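Local coordinates for hypothetical protein (Parabacteroides merdae, PDB 4OO3) that is of unconfirmed function but is probably an oxidoreductase that binds a nicotinamide dinucleotide in its Rossmann-fold domain, at residues Y40-T45 with L84-G89; G58-T61 with P66-W69; T150-I155 with L223-Q228. One frame throughout, in Å; residues are numbered along the deposited sequence.

Contact 1. Residues Y40-T45 with L84-G89; sequences YVYAPT and LAEKKG
Y40 and Y42, two residues apart on strand 38-43 and therefore facing the same way, reach from the parallel sheet of the Rossmann-fold domain to the C-terminal end of helix 79-86, which packs against that sheet. Each tyrosine has CG anti to its carbonyl carbon (chi1 -60° in both). K88 lies across the Y40 ring: K88 CB stands 3.7 Å from the Y40 ring centroid, 5° off the normal, a CH-pi contact over the middle of one face. Further along the extended lysine chain, K88 CD is 3.7 Å from Y40 CE1. The methylenes thus serve as the apolar part of a residue whose end, K88 NZ, goes on to a long salt bridge with E86 OE1, 3.8 Å away. Y42 is buried, with Y79, K82 and M83 of the helix beside it, and a tyrosine suits the place because only its tip is polar. E86 meets that tip at the ring's edge, with ring and carboxylate planes 71° apart. K87 leaves the helix with positive phi; after it, one water donates to Y42 OH at 2.9 Å and accepts from K88 N. The Y42 hydroxyl itself donates to the anti lone pair of E86 OE1 at 2.7 Å.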
loop_
_atom_site.group_PDB
_atom_site.type_symbol
_atom_site.label_atom_id
_atom_site.label_comp_id
_atom_site.label_asym_id
_atom_site.label_seq_id
_atom_site.Cartn_x
_atom_site.Cartn_y
_atom_site.Cartn_z
ATOM N N TYR A 40 -8.884 3.627 -22.662
ATOM C CA TYR A 40 -8.866 5.052 -22.947
ATOM C C TYR A 40 -7.908 5.780 -22.015
ATOM O O TYR A 40 -8.102 5.795 -20.803
ATOM C CB TYR A 40 -10.293 5.597 -22.863
ATOM C CG TYR A 40 -11.200 4.908 -23.860
ATOM C CD1 TYR A 40 -11.254 5.336 -25.179
ATOM C CD2 TYR A 40 -11.960 3.794 -23.502
ATOM C CE1 TYR A 40 -12.056 4.702 -26.113
ATOM C CE2 TYR A 40 -12.766 3.148 -24.435
ATOM C CZ TYR A 40 -12.806 3.608 -25.736
ATOM O OH TYR A 40 -13.594 2.990 -26.681
ATOM N N VAL A 41 -6.859 6.359 -22.590
ATOM C CA VAL A 41 -5.851 7.110 -21.839
ATOM C C VAL A 41 -6.022 8.620 -22.062
ATOM O O VAL A 41 -6.131 9.077 -23.202
ATOM C CB VAL A 41 -4.422 6.699 -22.277
ATOM C CG1 VAL A 41 -3.362 7.570 -21.608
ATOM C CG2 VAL A 41 -4.170 5.220 -21.994
ATOM N N TYR A 42 -6.052 9.378 -20.968
ATOM C CA TYR A 42 -6.044 10.838 -21.005
ATOM C C TYR A 42 -4.932 11.342 -20.097
ATOM O O TYR A 42 -4.893 11.013 -18.906
ATOM C CB TYR A 42 -7.379 11.401 -20.513
ATOM C CG TYR A 42 -8.557 10.953 -21.337
ATOM C CD1 TYR A 42 -9.156 9.733 -21.095
ATOM C CD2 TYR A 42 -9.056 11.742 -22.364
ATOM C CE1 TYR A 42 -10.232 9.298 -21.846
ATOM C CE2 TYR A 42 -10.141 11.317 -23.126
ATOM C CZ TYR A 42 -10.718 10.089 -22.856
ATOM O OH TYR A 42 -11.784 9.635 -23.576
ATOM N N ALA A 43 -4.049 12.164 -20.640
ATOM C CA ALA A 43 -2.889 12.603 -19.886
ATOM C C ALA A 43 -2.263 13.832 -20.508
ATOM O O ALA A 43 -2.392 14.048 -21.705
ATOM C CB ALA A 43 -1.859 11.481 -19.831
ATOM N N PRO A 44 -1.566 14.638 -19.697
ATOM C CA PRO A 44 -0.734 15.643 -20.338
ATOM C C PRO A 44 0.381 14.952 -21.123
ATOM O O PRO A 44 0.735 13.804 -20.825
ATOM C CB PRO A 44 -0.175 16.441 -19.157
ATOM C CG PRO A 44 -0.157 15.467 -18.026
ATOM C CD PRO A 44 -1.321 14.548 -18.245
ATOM N N THR A 45 0.907 15.633 -22.132
ATOM C CA THR A 45 2.049 15.123 -22.881
ATOM C C THR A 45 3.230 15.022 -21.930
ATOM O O THR A 45 3.288 15.741 -20.942
ATOM C CB THR A 45 2.445 16.073 -24.027
ATOM O OG1 THR A 45 2.720 17.370 -23.486
ATOM C CG2 THR A 45 1.329 16.191 -25.067
ATOM N N LEU A 84 -13.812 13.674 -19.042
ATOM C CA LEU A 84 -15.129 13.857 -18.453
ATOM C C LEU A 84 -16.171 14.091 -19.532
ATOM O O LEU A 84 -17.296 13.621 -19.406
ATOM C CB LEU A 84 -15.114 15.020 -17.453
ATOM C CG LEU A 84 -14.253 14.772 -16.213
ATOM C CD1 LEU A 84 -14.035 16.054 -15.426
ATOM C CD2 LEU A 84 -14.876 13.703 -15.334
ATOM N N ALA A 85 -15.783 14.796 -20.595
ATOM C CA ALA A 85 -16.683 15.093 -21.711
ATOM C C ALA A 85 -17.030 13.862 -22.534
ATOM O O ALA A 85 -18.169 13.692 -22.960
ATOM C CB ALA A 85 -16.058 16.143 -22.616
ATOM N N GLU A 86 -16.040 13.010 -22.766
ATOM C CA GLU A 86 -16.219 11.865 -23.644
ATOM C C GLU A 86 -16.844 10.680 -22.917
ATOM O O GLU A 86 -17.540 9.894 -23.539
ATOM C CB GLU A 86 -14.886 11.486 -24.293
ATOM C CG GLU A 86 -14.390 12.577 -25.230
ATOM C CD GLU A 86 -13.114 12.232 -25.975
ATOM O OE1 GLU A 86 -12.415 11.255 -25.614
ATOM O OE2 GLU A 86 -12.813 12.963 -26.939
ATOM N N LYS A 87 -16.618 10.575 -21.609
ATOM C CA LYS A 87 -17.109 9.450 -20.794
ATOM C C LYS A 87 -17.070 8.111 -21.536
ATOM O O LYS A 87 -18.091 7.445 -21.692
ATOM C CB LYS A 87 -18.525 9.715 -20.266
ATOM C CG LYS A 87 -18.638 10.929 -19.352
ATOM C CD LYS A 87 -19.667 10.745 -18.233
ATOM C CE LYS A 87 -20.442 12.028 -17.908
ATOM N NZ LYS A 87 -19.628 13.274 -17.758
ATOM N N LYS A 88 -15.884 7.717 -21.980
ATOM C CA LYS A 88 -15.742 6.528 -22.817
ATOM C C LYS A 88 -15.551 5.236 -22.024
ATOM O O LYS A 88 -15.614 4.150 -22.598
ATOM C CB LYS A 88 -14.599 6.721 -23.813
ATOM C CG LYS A 88 -15.013 7.484 -25.067
ATOM C CD LYS A 88 -13.797 7.917 -25.868
ATOM C CE LYS A 88 -14.120 8.180 -27.328
ATOM N NZ LYS A 88 -12.863 8.444 -28.088
ATOM N N GLY A 89 -15.330 5.353 -20.718
ATOM C CA GLY A 89 -15.102 4.193 -19.859
ATOM C C GLY A 89 -15.955 4.219 -18.607
ATOM O O GLY A 89 -16.610 5.213 -18.329
HETATM O O HOH W 1 -13.653 9.275 -21.390
#

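Contact 2. Residues G58-T61 with P66-W69; sequences GFNT and PTAW
N60, near the end of helix 47-61, meets T67 and W69 with its amide, its side chain crossing that of T67 at about a right angle. N60 CB rests 3.8 Å from T67 O, while N60 CA makes a CA-H...O contact with the same T67 O. From CB the chain turns with CG anti to the carbonyl carbon (chi1 -74°), bringing the amide beside the backbone of W69. N60 OD1 takes two donors: T67 OG1 at 2.6 Å, in the carbonyl plane and on a lone pair, and W69 N at 3.0 Å, tilted 34° from that plane. N60 ND2 gives a hydrogen to W69 O at 2.9 Å, so the amide bridges both the N-H and the C=O of one residue, as asparagine can with a donor and an acceptor on one short stem. A weak bond from ND2 to Q57 OE1 adds a second partner within the helix. T67 fits because its hydroxyl serves the amide while T67 N donates to F59 O at 3.0 Å. The indole N-H of W69, NE1, donates to Q28 O. This is the loop by which the beta-alpha-beta crossover of strands 38-43 and 70-75 returns from helix 47-61 in the Rossmann fold.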
loop_
_atom_site.group_PDB
_atom_site.type_symbol
_atom_site.label_atom_id
_atom_site.label_comp_id
_atom_site.label_asym_id
_atom_site.label_seq_id
_atom_site.Cartn_x
_atom_site.Cartn_y
_atom_site.Cartn_z
ATOM N N GLY A 58 5.031 -3.366 -23.845
ATOM C CA GLY A 58 5.840 -4.491 -23.367
ATOM C C GLY A 58 4.988 -5.703 -23.004
ATOM O O GLY A 58 5.340 -6.841 -23.329
ATOM N N PHE A 59 3.858 -5.463 -22.343
ATOM C CA PHE A 59 2.905 -6.537 -22.068
ATOM C C PHE A 59 2.344 -7.142 -23.367
ATOM O O PHE A 59 2.147 -8.350 -23.454
ATOM C CB PHE A 59 1.742 -6.052 -21.185
ATOM C CG PHE A 59 2.159 -5.435 -19.866
ATOM C CD1 PHE A 59 3.357 -5.784 -19.234
ATOM C CD2 PHE A 59 1.321 -4.526 -19.232
ATOM C CE1 PHE A 59 3.712 -5.213 -18.020
ATOM C CE2 PHE A 59 1.670 -3.961 -18.017
ATOM C CZ PHE A 59 2.863 -4.305 -17.408
ATOM N N ASN A 60 2.086 -6.301 -24.364
ATOM C CA ASN A 60 1.530 -6.756 -25.648
ATOM C C ASN A 60 2.519 -7.546 -26.509
ATOM O O ASN A 60 2.104 -8.286 -27.391
ATOM C CB ASN A 60 1.029 -5.568 -26.492
ATOM C CG ASN A 60 -0.269 -4.965 -25.983
ATOM O OD1 ASN A 60 -0.891 -5.447 -25.033
ATOM N ND2 ASN A 60 -0.687 -3.884 -26.632
ATOM N N THR A 61 3.815 -7.367 -26.275
ATOM C CA THR A 61 4.854 -7.970 -27.121
ATOM C C THR A 61 5.670 -9.046 -26.403
ATOM O O THR A 61 6.647 -9.545 -26.953
ATOM C CB THR A 61 5.838 -6.892 -27.623
ATOM O OG1 THR A 61 6.329 -6.142 -26.504
ATOM C CG2 THR A 61 5.145 -5.952 -28.585
ATOM N N PRO A 66 1.054 -12.935 -24.176
ATOM C CA PRO A 66 1.040 -11.497 -24.380
ATOM C C PRO A 66 -0.371 -10.962 -24.263
ATOM O O PRO A 66 -1.331 -11.668 -24.570
ATOM C CB PRO A 66 1.574 -11.328 -25.807
ATOM C CG PRO A 66 1.336 -12.636 -26.473
ATOM C CD PRO A 66 1.417 -13.674 -25.396
ATOM N N THR A 67 -0.494 -9.734 -23.784
ATOM C CA THR A 67 -1.777 -9.064 -23.729
ATOM C C THR A 67 -2.069 -8.494 -25.114
ATOM O O THR A 67 -1.223 -8.540 -25.999
ATOM C CB THR A 67 -1.771 -7.948 -22.675
ATOM O OG1 THR A 67 -0.738 -7.007 -22.975
ATOM C CG2 THR A 67 -1.523 -8.531 -21.284
ATOM N N ALA A 68 -3.275 -7.970 -25.296
ATOM C CA ALA A 68 -3.684 -7.389 -26.571
ATOM C C ALA A 68 -4.425 -6.068 -26.344
ATOM O O ALA A 68 -5.506 -5.854 -26.900
ATOM C CB ALA A 68 -4.557 -8.373 -27.335
ATOM N N TRP A 69 -3.834 -5.179 -25.541
ATOM C CA TRP A 69 -4.476 -3.904 -25.217
ATOM C C TRP A 69 -4.407 -2.943 -26.386
ATOM O O TRP A 69 -3.365 -2.818 -27.033
ATOM C CB TRP A 69 -3.828 -3.237 -24.008
ATOM C CG TRP A 69 -3.818 -4.093 -22.802
ATOM C CD1 TRP A 69 -2.728 -4.642 -22.205
ATOM C CD2 TRP A 69 -4.954 -4.523 -22.043
ATOM N NE1 TRP A 69 -3.109 -5.377 -21.118
ATOM C CE2 TRP A 69 -4.470 -5.324 -20.992
ATOM C CE3 TRP A 69 -6.329 -4.298 -22.142
ATOM C CZ2 TRP A 69 -5.312 -5.911 -20.044
ATOM C CZ3 TRP A 69 -7.164 -4.881 -21.206
ATOM C CH2 TRP A 69 -6.651 -5.678 -20.164
#

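Contact 3. Residues T150-I155 with L223-Q228; sequences TERNEI and LVDLVQ
R152 and D225 form a side-on, two-bonded salt bridge between the loop that follows strand 145-147 and helix 220-231. R152 NE donates to D225 OD2 at 2.9 Å, and R152 NH2 donates to D225 OD1 at 2.8 Å and nearly straight (173°). Each oxygen uses its syn lone pair, and the two flat groups are nearly coplanar, 23° apart, which fixes the carboxylate against rotation. The arginine reaches it with a chain extended from CG to NE, whereas D225 has CG anti to its own backbone N (chi1 -177°), pointing the acid at the loop. The cation beside it would probably favour the ionised form of buried D225, while E419, paired with R152 NH1 in a second salt bridge, shares that charge. L226 CD2 packs on the E151 CB methylene, 4.1 Å away, an apolar contact beside the salt bridge. E151 bends away at chi2, and E151 OE2 accepts from T150 OG1. At the loop's end, E154 is the N-cap of helix 155-164, accepting from T157 N. The arrangement is a bidentate arginine-aspartate salt bridge joining the loop after the last strand of the Rossmann sheet to helix 220-231 of the C-terminal domain.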
loop_
_atom_site.group_PDB
_atom_site.type_symbol
_atom_site.label_atom_id
_atom_site.label_comp_id
_atom_site.label_asym_id
_atom_site.label_seq_id
_atom_site.Cartn_x
_atom_site.Cartn_y
_atom_site.Cartn_z
ATOM N N THR A 150 -1.872 -4.018 -1.230
ATOM C CA THR A 150 -1.236 -5.266 -1.653
ATOM C C THR A 150 -0.758 -6.175 -0.504
ATOM O O THR A 150 -0.779 -7.398 -0.630
ATOM C CB THR A 150 -0.039 -4.961 -2.569
ATOM O OG1 THR A 150 0.789 -3.963 -1.958
ATOM C CG2 THR A 150 -0.516 -4.447 -3.919
ATOM N N GLU A 151 -0.355 -5.578 0.614
ATOM C CA GLU A 151 0.332 -6.316 1.681
ATOM C C GLU A 151 -0.587 -7.245 2.458
ATOM O O GLU A 151 -0.117 -8.124 3.182
ATOM C CB GLU A 151 1.031 -5.343 2.637
ATOM C CG GLU A 151 1.997 -4.407 1.931
ATOM C CD GLU A 151 2.902 -5.147 0.959
ATOM O OE1 GLU A 151 3.668 -6.025 1.426
ATOM O OE2 GLU A 151 2.832 -4.868 -0.262
ATOM N N ARG A 152 -1.892 -7.055 2.296
ATOM C CA ARG A 152 -2.880 -7.991 2.808
ATOM C C ARG A 152 -2.722 -9.389 2.223
ATOM O O ARG A 152 -3.159 -10.372 2.820
ATOM C CB ARG A 152 -4.272 -7.508 2.447
ATOM C CG ARG A 152 -4.664 -6.199 3.084
ATOM C CD ARG A 152 -6.085 -5.877 2.690
ATOM N NE ARG A 152 -6.531 -4.607 3.236
ATOM C CZ ARG A 152 -7.713 -4.071 2.976
ATOM N NH1 ARG A 152 -8.558 -4.686 2.160
ATOM N NH2 ARG A 152 -8.050 -2.911 3.524
ATOM N N ASN A 153 -2.142 -9.464 1.029
ATOM C CA ASN A 153 -2.043 -10.714 0.291
ATOM C C ASN A 153 -0.707 -11.408 0.481
ATOM O O ASN A 153 -0.530 -12.533 0.030
ATOM C CB ASN A 153 -2.286 -10.437 -1.184
ATOM C CG ASN A 153 -3.671 -9.868 -1.440
ATOM O OD1 ASN A 153 -4.643 -10.293 -0.826
ATOM N ND2 ASN A 153 -3.767 -8.909 -2.347
ATOM N N GLU A 154 0.222 -10.733 1.155
ATOM C CA GLU A 154 1.539 -11.280 1.420
ATOM C C GLU A 154 1.444 -12.322 2.538
ATOM O O GLU A 154 0.719 -12.141 3.518
ATOM C CB GLU A 154 2.509 -10.149 1.763
ATOM C CG GLU A 154 3.942 -10.591 1.993
ATOM C CD GLU A 154 4.146 -11.164 3.380
ATOM O OE1 GLU A 154 3.605 -10.575 4.347
ATOM O OE2 GLU A 154 4.826 -12.214 3.500
ATOM N N ILE A 155 2.185 -13.413 2.374
ATOM C CA ILE A 155 1.983 -14.627 3.173
ATOM C C ILE A 155 2.228 -14.471 4.683
ATOM O O ILE A 155 1.421 -14.953 5.475
ATOM C CB ILE A 155 2.783 -15.833 2.590
ATOM C CG1 ILE A 155 2.480 -17.130 3.352
ATOM C CG2 ILE A 155 4.280 -15.557 2.591
ATOM C CD1 ILE A 155 1.021 -17.531 3.350
ATOM N N LEU A 223 0.992 0.386 6.305
ATOM C CA LEU A 223 1.259 -0.092 7.665
ATOM C C LEU A 223 0.040 0.120 8.548
ATOM O O LEU A 223 -0.347 -0.772 9.295
ATOM C CB LEU A 223 2.507 0.570 8.264
ATOM C CG LEU A 223 3.806 0.382 7.475
ATOM C CD1 LEU A 223 4.973 1.022 8.212
ATOM C CD2 LEU A 223 4.091 -1.094 7.206
ATOM N N VAL A 224 -0.581 1.287 8.421
ATOM C CA VAL A 224 -1.799 1.601 9.157
ATOM C C VAL A 224 -2.914 0.622 8.791
ATOM O O VAL A 224 -3.646 0.149 9.673
ATOM C CB VAL A 224 -2.233 3.066 8.914
ATOM C CG1 VAL A 224 -3.679 3.303 9.339
ATOM C CG2 VAL A 224 -1.308 4.009 9.666
ATOM N N ASP A 225 -3.028 0.315 7.497
ATOM C CA ASP A 225 -3.989 -0.667 7.008
ATOM C C ASP A 225 -3.716 -2.040 7.592
ATOM O O ASP A 225 -4.644 -2.743 7.957
ATOM C CB ASP A 225 -3.956 -0.770 5.482
ATOM C CG ASP A 225 -5.015 -1.732 4.939
ATOM O OD1 ASP A 225 -6.214 -1.427 5.086
ATOM O OD2 ASP A 225 -4.650 -2.793 4.374
ATOM N N LEU A 226 -2.446 -2.423 7.681
ATOM C CA LEU A 226 -2.112 -3.721 8.256
ATOM C C LEU A 226 -2.513 -3.819 9.725
ATOM O O LEU A 226 -3.045 -4.852 10.128
ATOM C CB LEU A 226 -0.629 -4.064 8.095
ATOM C CG LEU A 226 -0.176 -4.544 6.724
ATOM C CD1 LEU A 226 1.246 -5.067 6.827
ATOM C CD2 LEU A 226 -1.096 -5.612 6.151
ATOM N N VAL A 227 -2.278 -2.773 10.529
ATOM C CA VAL A 227 -2.633 -2.885 11.955
ATOM C C VAL A 227 -4.150 -3.070 12.117
ATOM O O VAL A 227 -4.573 -3.884 12.921
ATOM C CB VAL A 227 -1.988 -1.832 12.933
ATOM C CG1 VAL A 227 -0.972 -0.926 12.263
ATOM C CG2 VAL A 227 -3.021 -1.055 13.742
ATOM N N GLN A 228 -4.947 -2.366 11.318
ATOM C CA GLN A 228 -6.403 -2.582 11.269
ATOM C C GLN A 228 -6.757 -4.003 10.819
ATOM O O GLN A 228 -7.541 -4.699 11.457
ATOM C CB GLN A 228 -7.063 -1.585 10.304
ATOM C CG GLN A 228 -6.945 -0.126 10.723
ATOM C CD GLN A 228 -7.601 0.841 9.744
ATOM O OE1 GLN A 228 -7.994 0.475 8.620
ATOM N NE2 GLN A 228 -7.718 2.093 10.167
#

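Overall arrangement
Contacts 1 and 2 both belong to the Rossmann-fold domain, which probably binds the dinucleotide, and contact 2 is nested within the chain loop that contact 1 closes: strand 38-43 leads into helix 47-61, whose end contact 2 fastens before edge strand 70-75 and helix 79-86 follow. Their centres are 21 Å apart and their nearest atoms about 8 Å, so they do not touch. Contact 3 comes later in the chain and sits near the middle, 8 Å from the chain's centre. Its centre is 32 Å from that of contact 1 and 30 Å from that of contact 2. The first two thus lie on the side of the parallel sheet formed by strands 38-43 and 70-75, while 150-155 with 223-228 joins the loop after its last strand to helix 220-231.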